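Local coordinates for potential RNA-dependent RNA polymerase (Human picobirnavirus, PDB 5I62), which catalyses RNA-templated RNA synthesis from ribonucleoside triphosphates, and probably serves both transcription and genome replication of this double-stranded RNA virus, at residues E214-Y218 / S324-D330. Numbering follows the deposited sequence.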
loop_
_atom_site.group_PDB
_atom_site.type_symbol
_atom_site.label_atom_id
_atom_site.label_comp_id
_atom_site.label_asym_id
_atom_site.label_seq_id
_atom_site.Cartn_x
_atom_site.Cartn_y
_atom_site.Cartn_z
ATOM N N GLU A 214 1.485 -9.713 15.616
ATOM C CA GLU A 214 2.412 -8.955 14.774
ATOM C C GLU A 214 2.486 -7.496 15.214
ATOM O O GLU A 214 3.576 -6.937 15.389
ATOM C CB GLU A 214 1.981 -9.033 13.314
ATOM C CG GLU A 214 2.100 -10.390 12.671
ATOM C CD GLU A 214 1.494 -10.367 11.278
ATOM O OE1 GLU A 214 0.440 -9.703 11.094
ATOM O OE2 GLU A 214 2.057 -11.007 10.380
ATOM N N LEU A 215 1.326 -6.872 15.432
ATOM C CA LEU A 215 1.295 -5.442 15.702
ATOM C C LEU A 215 1.828 -5.087 17.080
ATOM O O LEU A 215 2.117 -3.914 17.328
ATOM C CB LEU A 215 -0.122 -4.902 15.528
ATOM C CG LEU A 215 -0.642 -4.845 14.088
ATOM C CD1 LEU A 215 -2.102 -4.412 14.073
ATOM C CD2 LEU A 215 0.182 -3.897 13.250
ATOM N N GLN A 216 1.964 -6.062 17.987
ATOM C CA GLN A 216 2.655 -5.781 19.241
ATOM C C GLN A 216 4.063 -5.236 18.992
ATOM O O GLN A 216 4.617 -4.540 19.850
ATOM C CB GLN A 216 2.737 -7.036 20.103
ATOM C CG GLN A 216 1.418 -7.476 20.729
ATOM C CD GLN A 216 1.629 -8.679 21.610
ATOM O OE1 GLN A 216 1.554 -9.818 21.146
ATOM N NE2 GLN A 216 1.960 -8.437 22.876
ATOM N N VAL A 217 4.666 -5.580 17.852
ATOM C CA VAL A 217 5.964 -5.038 17.459
ATOM C C VAL A 217 5.784 -3.917 16.443
ATOM O O VAL A 217 6.357 -2.833 16.587
ATOM C CB VAL A 217 6.885 -6.130 16.893
ATOM C CG1 VAL A 217 8.030 -5.484 16.097
ATOM C CG2 VAL A 217 7.451 -6.975 18.013
ATOM N N TYR A 218 4.994 -4.157 15.401
ATOM C CA TYR A 218 4.992 -3.209 14.292
ATOM C C TYR A 218 4.332 -1.887 14.668
ATOM O O TYR A 218 4.719 -0.828 14.149
ATOM C CB TYR A 218 4.335 -3.827 13.067
ATOM C CG TYR A 218 5.150 -4.959 12.510
ATOM C CD1 TYR A 218 6.420 -4.722 11.988
ATOM C CD2 TYR A 218 4.671 -6.262 12.506
ATOM C CE1 TYR A 218 7.195 -5.752 11.480
ATOM C CE2 TYR A 218 5.437 -7.304 11.986
ATOM C CZ TYR A 218 6.697 -7.039 11.468
ATOM O OH TYR A 218 7.468 -8.057 10.946
ATOM N N SER A 324 -0.348 -8.741 5.972
ATOM C CA SER A 324 0.287 -8.821 7.284
ATOM C C SER A 324 0.356 -7.459 7.962
ATOM O O SER A 324 0.413 -6.420 7.304
ATOM C CB SER A 324 1.713 -9.360 7.142
ATOM O OG SER A 324 2.405 -9.239 8.374
ATOM N N GLY A 325 0.387 -7.467 9.302
ATOM C CA GLY A 325 0.642 -6.232 10.028
ATOM C C GLY A 325 2.041 -5.679 9.798
ATOM O O GLY A 325 2.291 -4.496 10.064
ATOM N N GLY A 326 2.960 -6.508 9.309
ATOM C CA GLY A 326 4.279 -6.011 8.989
ATOM C C GLY A 326 4.580 -5.973 7.507
ATOM O O GLY A 326 5.755 -5.905 7.125
ATOM N N THR A 327 3.543 -6.007 6.659
ATOM C CA THR A 327 3.769 -5.994 5.215
ATOM C C THR A 327 4.654 -4.826 4.823
ATOM O O THR A 327 5.673 -4.994 4.143
ATOM C CB THR A 327 2.450 -5.890 4.443
ATOM O OG1 THR A 327 1.637 -7.047 4.680
ATOM C CG2 THR A 327 2.731 -5.765 2.933
ATOM N N ASN A 328 4.276 -3.627 5.256
ATOM C CA ASN A 328 5.036 -2.460 4.853
ATOM C C ASN A 328 6.343 -2.353 5.634
ATOM O O ASN A 328 7.373 -1.965 5.072
ATOM C CB ASN A 328 4.177 -1.211 5.024
ATOM C CG ASN A 328 4.766 -0.019 4.336
ATOM O OD1 ASN A 328 5.501 0.758 4.946
ATOM N ND2 ASN A 328 4.483 0.118 3.038
ATOM N N ALA A 329 6.326 -2.707 6.921
ATOM C CA ALA A 329 7.506 -2.512 7.760
ATOM C C ALA A 329 8.669 -3.381 7.288
ATOM O O ALA A 329 9.777 -2.878 7.054
ATOM C CB ALA A 329 7.174 -2.806 9.221
ATOM N N ASP A 330 8.441 -4.697 7.168
ATOM C CA ASP A 330 9.513 -5.609 6.768
ATOM C C ASP A 330 10.112 -5.185 5.435
ATOM O O ASP A 330 11.334 -5.179 5.256
ATOM C CB ASP A 330 9.001 -7.051 6.647
ATOM C CG ASP A 330 8.798 -7.740 7.992
ATOM O OD1 ASP A 330 8.832 -7.074 9.042
ATOM O OD2 ASP A 330 8.611 -8.982 7.985
#
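Y218, on helix 208-228, lays its ring over the backbone of G326, whose CA sits 3.4 Å from the ring centroid and 10° off the normal, a CH-pi contact. The glycine lets the ring settle directly on the main chain. A329 CB approaches the same ring obliquely, 3.4 Å from Y218 CD1. At the far end Y218 OH donates to D330 OD1 at 2.5 Å, on the syn side of a carboxylate turned 61° from the ring plane. K301 NZ bridges the two side chains, bonding Y218 OH and forming a salt bridge with D330 OD2, and its charge probably offsets that of the carboxylate.

One turn earlier, E214 extends beyond CG and forks over the loop: OE2 accepts from S324 OG (2.7 Å), OE1 from G325 N (2.9 Å), both donors lying above the carboxylate plane. With OG anti to its own backbone N (chi1 171°), S324 also accepts from G326 N at 2.9 Å, forming an ST turn. T327 OG1 returns to S324 O (3.0 Å), tying the type I turn to the start of helix 327-345. Sequence and shape, a glycine-rich loop leading into a helix, match motif B of viral RNA polymerases, which in relatives contributes to template and nucleotide binding.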